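Local coordinates for methylocystis parvus OBBP MbnE (Methylocystis parvus OBBP, PDB 5ICQ), which is a periplasmic binding protein that probably captures the copper-chelating peptide methanobactin for its transport into the cell, at residues 533-541 against 553-561; 319-330 against 490-501. One frame throughout, in Å; residues are numbered along the deposited sequence.

Contact 1. Residues 533-541 against 553-561; sequences AIDGMISAL and AVRAYDRVL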
loop_
_atom_site.group_PDB
_atom_site.type_symbol
_atom_site.label_atom_id
_atom_site.label_comp_id
_atom_site.label_asym_id
_atom_site.label_seq_id
_atom_site.Cartn_x
_atom_site.Cartn_y
_atom_site.Cartn_z
ATOM N N ALA A 533 13.541 -11.376 -17.374
ATOM C CA ALA A 533 13.207 -12.255 -16.255
ATOM C C ALA A 533 12.255 -11.578 -15.276
ATOM O O ALA A 533 11.364 -12.228 -14.713
ATOM C CB ALA A 533 14.481 -12.701 -15.541
ATOM N N ILE A 534 12.416 -10.274 -15.043
ATOM C CA ILE A 534 11.418 -9.564 -14.241
ATOM C C ILE A 534 10.058 -9.631 -14.917
ATOM O O ILE A 534 9.039 -9.950 -14.287
ATOM C CB ILE A 534 11.839 -8.103 -14.008
ATOM C CG1 ILE A 534 13.044 -8.033 -13.072
ATOM C CG2 ILE A 534 10.669 -7.308 -13.440
ATOM C CD1 ILE A 534 13.565 -6.592 -12.933
ATOM N N ASP A 535 10.020 -9.290 -16.211
ATOM C CA ASP A 535 8.760 -9.308 -16.946
ATOM C C ASP A 535 8.133 -10.696 -16.918
ATOM O O ASP A 535 6.909 -10.833 -16.793
ATOM C CB ASP A 535 8.990 -8.873 -18.399
ATOM C CG ASP A 535 9.416 -7.408 -18.528
ATOM O OD1 ASP A 535 9.418 -6.677 -17.519
ATOM O OD2 ASP A 535 9.750 -6.991 -19.658
ATOM N N GLY A 536 8.962 -11.736 -17.060
ATOM C CA GLY A 536 8.443 -13.096 -17.037
ATOM C C GLY A 536 7.889 -13.499 -15.681
ATOM O O GLY A 536 6.872 -14.191 -15.600
ATOM N N MET A 537 8.549 -13.086 -14.595
ATOM C CA MET A 537 7.999 -13.405 -13.279
ATOM C C MET A 537 6.757 -12.590 -12.951
ATOM O O MET A 537 5.869 -13.091 -12.248
ATOM C CB MET A 537 9.046 -13.245 -12.172
ATOM C CG MET A 537 10.197 -14.211 -12.290
ATOM S SD MET A 537 9.693 -15.970 -12.309
ATOM C CE MET A 537 8.336 -16.162 -11.144
ATOM N N ILE A 538 6.663 -11.351 -13.433
ATOM C CA ILE A 538 5.414 -10.613 -13.271
ATOM C C ILE A 538 4.284 -11.343 -13.993
ATOM O O ILE A 538 3.190 -11.526 -13.448
ATOM C CB ILE A 538 5.572 -9.165 -13.771
ATOM C CG1 ILE A 538 6.506 -8.392 -12.836
ATOM C CG2 ILE A 538 4.207 -8.473 -13.849
ATOM C CD1 ILE A 538 6.868 -7.009 -13.337
ATOM N N SER A 539 4.544 -11.794 -15.223
ATOM C CA SER A 539 3.532 -12.574 -15.930
ATOM C C SER A 539 3.150 -13.815 -15.139
ATOM O O SER A 539 1.971 -14.185 -15.084
ATOM C CB SER A 539 4.029 -12.965 -17.322
ATOM O OG SER A 539 4.300 -11.811 -18.095
ATOM N N ALA A 540 4.127 -14.458 -14.493
ATOM C CA ALA A 540 3.839 -15.696 -13.775
ATOM C C ALA A 540 3.016 -15.438 -12.518
ATOM O O ALA A 540 2.113 -16.216 -12.192
ATOM C CB ALA A 540 5.138 -16.419 -13.414
ATOM N N LEU A 541 3.313 -14.361 -11.786
ATOM C CA LEU A 541 2.490 -14.087 -10.612
ATOM C C LEU A 541 1.109 -13.582 -11.012
ATOM O O LEU A 541 0.148 -13.778 -10.267
ATOM C CB LEU A 541 3.188 -13.095 -9.670
ATOM C CG LEU A 541 3.275 -11.617 -10.052
ATOM C CD1 LEU A 541 2.049 -10.842 -9.559
ATOM C CD2 LEU A 541 4.565 -11.008 -9.477
ATOM N N ALA A 553 5.355 -17.929 -7.139
ATOM C CA ALA A 553 5.756 -16.944 -8.136
ATOM C C ALA A 553 6.266 -15.661 -7.490
ATOM O O ALA A 553 7.222 -15.053 -7.986
ATOM C CB ALA A 553 4.584 -16.641 -9.077
ATOM N N VAL A 554 5.635 -15.211 -6.404
ATOM C CA VAL A 554 6.078 -13.959 -5.788
ATOM C C VAL A 554 7.445 -14.137 -5.138
ATOM O O VAL A 554 8.293 -13.239 -5.200
ATOM C CB VAL A 554 5.033 -13.448 -4.772
ATOM C CG1 VAL A 554 5.529 -12.178 -4.094
ATOM C CG2 VAL A 554 3.722 -13.172 -5.482
ATOM N N ARG A 555 7.675 -15.276 -4.484
ATOM C CA ARG A 555 9.005 -15.544 -3.935
ATOM C C ARG A 555 10.067 -15.539 -5.032
ATOM O O ARG A 555 11.131 -14.935 -4.874
ATOM C CB ARG A 555 9.023 -16.883 -3.192
ATOM C CG ARG A 555 8.338 -16.841 -1.844
ATOM C CD ARG A 555 8.351 -18.206 -1.190
ATOM N NE ARG A 555 7.608 -18.194 0.065
ATOM C CZ ARG A 555 7.462 -19.254 0.858
ATOM N NH1 ARG A 555 8.006 -20.416 0.522
ATOM N NH2 ARG A 555 6.758 -19.154 1.980
ATOM N N ALA A 556 9.798 -16.209 -6.154
ATOM C CA ALA A 556 10.761 -16.186 -7.258
ATOM C C ALA A 556 10.941 -14.772 -7.797
ATOM O O ALA A 556 12.058 -14.356 -8.125
ATOM C CB ALA A 556 10.314 -17.129 -8.376
ATOM N N TYR A 557 9.844 -14.031 -7.920
ATOM C CA TYR A 557 9.906 -12.632 -8.341
ATOM C C TYR A 557 10.776 -11.802 -7.393
ATOM O O TYR A 557 11.616 -11.003 -7.833
ATOM C CB TYR A 557 8.471 -12.105 -8.411
ATOM C CG TYR A 557 8.284 -10.624 -8.664
ATOM C CD1 TYR A 557 8.785 -10.018 -9.804
ATOM C CD2 TYR A 557 7.548 -9.850 -7.782
ATOM C CE1 TYR A 557 8.574 -8.659 -10.041
ATOM C CE2 TYR A 557 7.321 -8.499 -8.017
ATOM C CZ TYR A 557 7.845 -7.913 -9.147
ATOM O OH TYR A 557 7.637 -6.558 -9.388
ATOM N N ASP A 558 10.593 -11.988 -6.084
ATOM C CA ASP A 558 11.419 -11.312 -5.084
ATOM C C ASP A 558 12.901 -11.582 -5.332
ATOM O O ASP A 558 13.720 -10.657 -5.331
ATOM C CB ASP A 558 11.003 -11.787 -3.680
ATOM C CG ASP A 558 11.541 -10.899 -2.545
ATOM O OD1 ASP A 558 11.651 -9.671 -2.733
ATOM O OD2 ASP A 558 11.837 -11.439 -1.442
ATOM N N ARG A 559 13.255 -12.853 -5.569
ATOM C CA ARG A 559 14.654 -13.200 -5.827
ATOM C C ARG A 559 15.206 -12.476 -7.046
ATOM O O ARG A 559 16.364 -12.046 -7.040
ATOM C CB ARG A 559 14.813 -14.714 -6.015
ATOM C CG ARG A 559 14.210 -15.514 -4.862
ATOM C CD ARG A 559 14.600 -16.990 -4.878
ATOM N NE ARG A 559 13.673 -17.716 -4.011
ATOM C CZ ARG A 559 13.932 -18.045 -2.754
ATOM N NH1 ARG A 559 15.099 -17.685 -2.224
ATOM N NH2 ARG A 559 13.019 -18.681 -2.028
ATOM N N VAL A 560 14.410 -12.369 -8.113
ATOM C CA VAL A 560 14.894 -11.693 -9.320
ATOM C C VAL A 560 15.092 -10.205 -9.062
ATOM O O VAL A 560 16.108 -9.622 -9.459
ATOM C CB VAL A 560 13.929 -11.944 -10.493
ATOM C CG1 VAL A 560 14.324 -11.100 -11.704
ATOM C CG2 VAL A 560 13.910 -13.441 -10.875
ATOM N N LEU A 561 14.134 -9.560 -8.393
ATOM C CA LEU A 561 14.294 -8.142 -8.069
ATOM C C LEU A 561 15.523 -7.913 -7.204
ATOM O O LEU A 561 16.322 -7.006 -7.468
ATOM C CB LEU A 561 13.053 -7.622 -7.349
ATOM C CG LEU A 561 11.768 -7.475 -8.161
ATOM C CD1 LEU A 561 10.670 -6.893 -7.257
ATOM C CD2 LEU A 561 12.012 -6.569 -9.375
#
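Residues 533-541 and 553-561 are about two and a half turns each of neighbouring helices that run antiparallel, their axes 8.8 Å apart at closest approach and their directions at 163°. Met537 and Tyr557 carry the centre. Met537 is a knob among Ala553, Ala556, Tyr557 and Val560. Its chain bends at chi2 and chi3, which brings CE within 3.5 Å of Ala556 CB. The Tyr557 ring is the answering knob, seated among Ile534, Met537, Ile538 and Leu541. The pair is thus a helical hairpin with knobs-into-holes packing, formed by helices 532-543 and 547-563 of the same chain. With CG anti to the backbone N (chi1 173°), the Tyr557 ring reaches across to the other helix and is covered on opposite faces. Leu541 CD2 makes a CH-pi contact over one face, 4.0 Å from the ring centroid. Leu561, from the ring's own helix, covers the other with CD1. Ile534 CG2 comes in at the ring edge, and Ile538 CG1 lies 3.5 Å from Tyr557 CE1. The hydroxyl is hydrogen-bonded to Gln509. Replacing Tyr557 by an alanine is likely to open a gap between Leu541 and Leu561 and to leave Gln509 without this hydroxyl partner. Near one end of the contact, Ile534 CG1 packs 3.6 Å from Val560 CG1. Towards the other, small Ala553 lets the backbones draw close, with its CB 3.6 Å from Leu541 CA.

Contact 2. Residues 319-330 against 490-501; sequences KGLNGFVFNTRR and FDFDMMIGQYVA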
loop_
_atom_site.group_PDB
_atom_site.type_symbol
_atom_site.label_atom_id
_atom_site.label_comp_id
_atom_site.label_asym_id
_atom_site.label_seq_id
_atom_site.Cartn_x
_atom_site.Cartn_y
_atom_site.Cartn_z
ATOM N N LYS A 319 6.022 -6.044 4.696
ATOM C CA LYS A 319 6.673 -4.780 5.005
ATOM C C LYS A 319 7.638 -4.418 3.884
ATOM O O LYS A 319 7.998 -5.259 3.050
ATOM C CB LYS A 319 7.436 -4.863 6.331
ATOM C CG LYS A 319 6.577 -5.278 7.529
ATOM C CD LYS A 319 5.650 -4.142 7.936
ATOM C CE LYS A 319 4.773 -4.540 9.108
ATOM N NZ LYS A 319 3.990 -5.775 8.805
ATOM N N GLY A 320 8.077 -3.163 3.887
ATOM C CA GLY A 320 8.970 -2.671 2.849
ATOM C C GLY A 320 8.179 -2.213 1.635
ATOM O O GLY A 320 6.952 -2.264 1.654
ATOM N N LEU A 321 8.860 -1.745 0.589
ATOM C CA LEU A 321 10.302 -1.507 0.616
ATOM C C LEU A 321 10.565 -0.074 0.145
ATOM O O LEU A 321 10.046 0.352 -0.897
ATOM C CB LEU A 321 11.059 -2.508 -0.277
ATOM C CG LEU A 321 12.593 -2.328 -0.428
ATOM C CD1 LEU A 321 13.282 -3.666 -0.723
ATOM C CD2 LEU A 321 12.956 -1.309 -1.530
ATOM N N ASN A 322 11.351 0.657 0.929
ATOM C CA ASN A 322 11.956 1.923 0.540
ATOM C C ASN A 322 13.452 1.698 0.379
ATOM O O ASN A 322 14.021 0.809 1.017
ATOM C CB ASN A 322 11.757 3.017 1.599
ATOM C CG ASN A 322 10.321 3.215 1.983
ATOM O OD1 ASN A 322 9.424 3.116 1.150
ATOM N ND2 ASN A 322 10.092 3.515 3.259
ATOM N N GLY A 323 14.096 2.507 -0.453
ATOM C CA GLY A 323 15.532 2.320 -0.607
ATOM C C GLY A 323 16.168 3.417 -1.426
ATOM O O GLY A 323 15.485 4.213 -2.078
ATOM N N PHE A 324 17.505 3.448 -1.380
ATOM C CA PHE A 324 18.272 4.233 -2.339
ATOM C C PHE A 324 18.182 3.568 -3.704
ATOM O O PHE A 324 18.607 2.422 -3.861
ATOM C CB PHE A 324 19.747 4.334 -1.927
ATOM C CG PHE A 324 20.004 5.170 -0.701
ATOM C CD1 PHE A 324 19.927 6.562 -0.757
ATOM C CD2 PHE A 324 20.384 4.566 0.489
ATOM C CE1 PHE A 324 20.184 7.341 0.377
ATOM C CE2 PHE A 324 20.666 5.333 1.616
ATOM C CZ PHE A 324 20.563 6.730 1.553
ATOM N N VAL A 325 17.671 4.285 -4.700
ATOM C CA VAL A 325 17.469 3.727 -6.033
ATOM C C VAL A 325 18.622 4.146 -6.930
ATOM O O VAL A 325 18.910 5.342 -7.046
ATOM C CB VAL A 325 16.138 4.203 -6.636
ATOM C CG1 VAL A 325 16.024 3.688 -8.061
ATOM C CG2 VAL A 325 14.958 3.708 -5.801
ATOM N N PHE A 326 19.248 3.174 -7.603
ATOM C CA PHE A 326 20.242 3.468 -8.634
ATOM C C PHE A 326 19.559 3.790 -9.958
ATOM O O PHE A 326 18.645 3.082 -10.386
ATOM C CB PHE A 326 21.174 2.265 -8.865
ATOM C CG PHE A 326 22.020 1.880 -7.676
ATOM C CD1 PHE A 326 23.271 2.456 -7.476
ATOM C CD2 PHE A 326 21.603 0.875 -6.810
ATOM C CE1 PHE A 326 24.074 2.057 -6.403
ATOM C CE2 PHE A 326 22.374 0.482 -5.742
ATOM C CZ PHE A 326 23.624 1.066 -5.536
ATOM N N ASN A 327 20.023 4.836 -10.635
ATOM C CA ASN A 327 19.510 5.083 -11.979
ATOM C C ASN A 327 20.326 4.237 -12.945
ATOM O O ASN A 327 21.386 4.655 -13.426
ATOM C CB ASN A 327 19.567 6.561 -12.350
ATOM C CG ASN A 327 18.948 6.823 -13.720
ATOM O OD1 ASN A 327 18.598 5.880 -14.433
ATOM N ND2 ASN A 327 18.792 8.096 -14.084
ATOM N N THR A 328 19.820 3.030 -13.250
ATOM C CA THR A 328 20.620 2.123 -14.068
ATOM C C THR A 328 20.634 2.534 -15.533
ATOM O O THR A 328 21.309 1.877 -16.332
ATOM C CB THR A 328 20.126 0.677 -13.965
ATOM O OG1 THR A 328 18.855 0.532 -14.629
ATOM C CG2 THR A 328 19.931 0.295 -12.490
ATOM N N ARG A 329 19.903 3.586 -15.909
ATOM C CA ARG A 329 19.988 4.103 -17.273
ATOM C C ARG A 329 21.308 4.807 -17.525
ATOM O O ARG A 329 21.686 5.008 -18.689
ATOM C CB ARG A 329 18.850 5.095 -17.555
ATOM C CG ARG A 329 17.447 4.561 -17.266
ATOM C CD ARG A 329 16.433 5.702 -17.285
ATOM N NE ARG A 329 15.120 5.287 -16.768
ATOM C CZ ARG A 329 14.810 5.253 -15.475
ATOM N NH1 ARG A 329 15.721 5.586 -14.566
ATOM N NH2 ARG A 329 13.599 4.878 -15.084
ATOM N N ARG A 330 21.994 5.223 -16.471
ATOM C CA ARG A 330 23.233 5.974 -16.610
ATOM C C ARG A 330 24.432 5.043 -16.472
ATOM O O ARG A 330 24.437 4.141 -15.632
ATOM C CB ARG A 330 23.283 7.112 -15.583
ATOM C CG ARG A 330 22.179 8.156 -15.832
ATOM C CD ARG A 330 22.250 9.357 -14.890
ATOM N NE ARG A 330 21.367 10.431 -15.351
ATOM C CZ ARG A 330 21.228 11.614 -14.752
ATOM N NH1 ARG A 330 21.911 11.901 -13.648
ATOM N NH2 ARG A 330 20.403 12.520 -15.265
ATOM N N PHE A 490 13.557 11.276 -14.623
ATOM C CA PHE A 490 14.679 10.413 -14.238
ATOM C C PHE A 490 16.013 11.159 -14.318
ATOM O O PHE A 490 17.044 10.597 -14.706
ATOM C CB PHE A 490 14.706 9.130 -15.084
ATOM C CG PHE A 490 13.370 8.403 -15.123
ATOM C CD1 PHE A 490 12.750 7.987 -13.952
ATOM C CD2 PHE A 490 12.742 8.142 -16.338
ATOM C CE1 PHE A 490 11.516 7.311 -13.980
ATOM C CE2 PHE A 490 11.508 7.468 -16.382
ATOM C CZ PHE A 490 10.888 7.065 -15.199
ATOM N N ASP A 491 16.003 12.434 -13.920
ATOM C CA ASP A 491 17.213 13.255 -13.945
ATOM C C ASP A 491 17.879 13.210 -12.567
ATOM O O ASP A 491 17.870 14.169 -11.784
ATOM C CB ASP A 491 16.888 14.679 -14.374
ATOM C CG ASP A 491 18.112 15.574 -14.389
ATOM O OD1 ASP A 491 19.254 15.046 -14.423
ATOM O OD2 ASP A 491 17.933 16.808 -14.351
ATOM N N PHE A 492 18.464 12.050 -12.281
ATOM C CA PHE A 492 19.172 11.830 -11.024
ATOM C C PHE A 492 20.139 10.668 -11.221
ATOM O O PHE A 492 19.963 9.842 -12.126
ATOM C CB PHE A 492 18.195 11.549 -9.865
ATOM C CG PHE A 492 17.292 10.350 -10.103
ATOM C CD1 PHE A 492 17.733 9.061 -9.816
ATOM C CD2 PHE A 492 16.008 10.521 -10.613
ATOM C CE1 PHE A 492 16.917 7.957 -10.055
ATOM C CE2 PHE A 492 15.177 9.420 -10.843
ATOM C CZ PHE A 492 15.637 8.140 -10.565
ATOM N N ASP A 493 21.189 10.640 -10.387
ATOM C CA ASP A 493 22.038 9.450 -10.302
ATOM C C ASP A 493 21.447 8.446 -9.325
ATOM O O ASP A 493 21.397 7.239 -9.607
ATOM C CB ASP A 493 23.459 9.811 -9.838
ATOM C CG ASP A 493 24.208 10.703 -10.815
ATOM O OD1 ASP A 493 23.970 10.615 -12.045
ATOM O OD2 ASP A 493 25.058 11.488 -10.334
ATOM N N MET A 494 21.011 8.944 -8.168
ATOM C CA MET A 494 20.435 8.147 -7.095
ATOM C C MET A 494 19.412 9.005 -6.367
ATOM O O MET A 494 19.589 10.218 -6.234
ATOM C CB MET A 494 21.520 7.675 -6.111
ATOM C CG MET A 494 20.975 6.900 -4.892
ATOM S SD MET A 494 22.320 6.235 -3.878
ATOM C CE MET A 494 22.867 4.878 -4.903
ATOM N N MET A 495 18.337 8.377 -5.914
ATOM C CA MET A 495 17.354 9.072 -5.098
ATOM C C MET A 495 16.725 8.023 -4.207
ATOM O O MET A 495 17.007 6.830 -4.337
ATOM C CB MET A 495 16.306 9.802 -5.958
ATOM C CG MET A 495 15.465 8.899 -6.844
ATOM S SD MET A 495 14.112 9.838 -7.629
ATOM C CE MET A 495 12.952 9.939 -6.262
ATOM N N ILE A 496 15.882 8.459 -3.282
ATOM C CA ILE A 496 15.193 7.523 -2.395
ATOM C C ILE A 496 13.809 7.272 -2.969
ATOM O O ILE A 496 13.092 8.221 -3.305
ATOM C CB ILE A 496 15.141 8.056 -0.953
ATOM C CG1 ILE A 496 16.557 8.007 -0.366
ATOM C CG2 ILE A 496 14.169 7.224 -0.115
ATOM C CD1 ILE A 496 16.715 8.708 0.981
ATOM N N GLY A 497 13.448 5.995 -3.129
ATOM C CA GLY A 497 12.190 5.640 -3.744
ATOM C C GLY A 497 11.423 4.665 -2.875
ATOM O O GLY A 497 11.981 4.015 -1.993
ATOM N N GLN A 498 10.125 4.561 -3.153
ATOM C CA GLN A 498 9.230 3.707 -2.385
ATOM C C GLN A 498 8.553 2.686 -3.295
ATOM O O GLN A 498 8.068 3.035 -4.378
ATOM C CB GLN A 498 8.194 4.567 -1.662
ATOM C CG GLN A 498 7.188 3.794 -0.860
ATOM C CD GLN A 498 6.419 4.677 0.106
ATOM O OE1 GLN A 498 5.517 5.416 -0.293
ATOM N NE2 GLN A 498 6.776 4.603 1.389
ATOM N N TYR A 499 8.524 1.422 -2.847
ATOM C CA TYR A 499 7.859 0.304 -3.540
ATOM C C TYR A 499 7.038 -0.427 -2.475
ATOM O O TYR A 499 7.481 -1.443 -1.949
ATOM C CB TYR A 499 8.879 -0.632 -4.202
ATOM C CG TYR A 499 9.752 0.071 -5.212
ATOM C CD1 TYR A 499 10.911 0.733 -4.820
ATOM C CD2 TYR A 499 9.393 0.108 -6.552
ATOM C CE1 TYR A 499 11.705 1.402 -5.745
ATOM C CE2 TYR A 499 10.190 0.763 -7.491
ATOM C CZ TYR A 499 11.345 1.400 -7.077
ATOM O OH TYR A 499 12.136 2.067 -7.993
ATOM N N VAL A 500 5.865 0.117 -2.137
ATOM C CA VAL A 500 5.113 -0.388 -0.986
ATOM C C VAL A 500 4.662 -1.821 -1.240
ATOM O O VAL A 500 4.017 -2.109 -2.253
ATOM C CB VAL A 500 3.905 0.517 -0.692
ATOM C CG1 VAL A 500 2.983 -0.148 0.343
ATOM C CG2 VAL A 500 4.352 1.892 -0.201
ATOM N N ALA A 501 4.994 -2.725 -0.312
ATOM C CA ALA A 501 4.594 -4.123 -0.440
ATOM C C ALA A 501 3.102 -4.289 -0.188
ATOM O O ALA A 501 2.505 -3.601 0.639
ATOM C CB ALA A 501 5.354 -5.014 0.550
HETATM O O HOH W 1 21.268 14.381 -12.398
#
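Strands 322-326 and 494-498 are antiparallel neighbours in a mixed sheet of the family 5 solute-binding fold. Gly323 with Gly497 and Val325 with Met495 form the hydrogen-bonded pairs, and Val325 N gives a nearly straight bond to Met495 O (2.7 Å). The pairing runs on past the strand end, where Leu321 and Tyr499 exchange two backbone bonds. Gly497 suits its place, because a CB there would clash with Val325 CG2. On the sheet face that bears Phe324, Phe326, Met494 and Ile496, Met494 serves two rings. Its SD makes an oblique Met-aromatic contact with Phe324. A bend at chi3 (-74°) swings CE over the face of Phe326, 3.8 Å from the ring centroid. Gln498 NE2 donates to Asn322 OD1 (3.0 Å) on the same face.

At the other end, Asn327 ND2 donates to Phe492 O (2.9 Å), which lies in its amide plane. Asn327 OD1 closes an Asx turn by accepting Arg329 N, and takes Arg329 NH1 from the opposite face of its plane. The Arg329 guanidinium lies flat on Phe490 in a cation-pi stack, centres 3.7 Å apart and planes at 12°. Its NH2 also donates to Ala518 O and its NH1 to Leu526 O. Arg330 has its own pair of acids: NH1 meets Asp493 OD1 and NH2 meets Asp491 OD1, each at 2.9 Å and near the guanidinium plane. A water joins Arg330 NH1 to Asp491 OD1. The two salt bridges probably hold this guanidinium in one rotation, and Arg330 probably helps to balance the negative charge of both aspartates.

Overall arrangement
Contact 2 comes first along the chain and joins strands far apart in sequence. Contact 1 follows as a local hairpin of helices 532-543 and 547-563. Their centres lie 19 Å apart, and their nearest atoms are about 7 Å apart, so they do not touch. Two elements tie them together. Strand 567-572, which comes soon after the second helix of contact 1, pairs with strand 322-326 on the side away from 494-498. Trp513 of helix 508-513 touches Ile534, Tyr557 and Leu561 of contact 1 and stacks on Tyr499 of contact 2. The hairpin is thus connected to the mixed sheet through both a strand and an aromatic bridge.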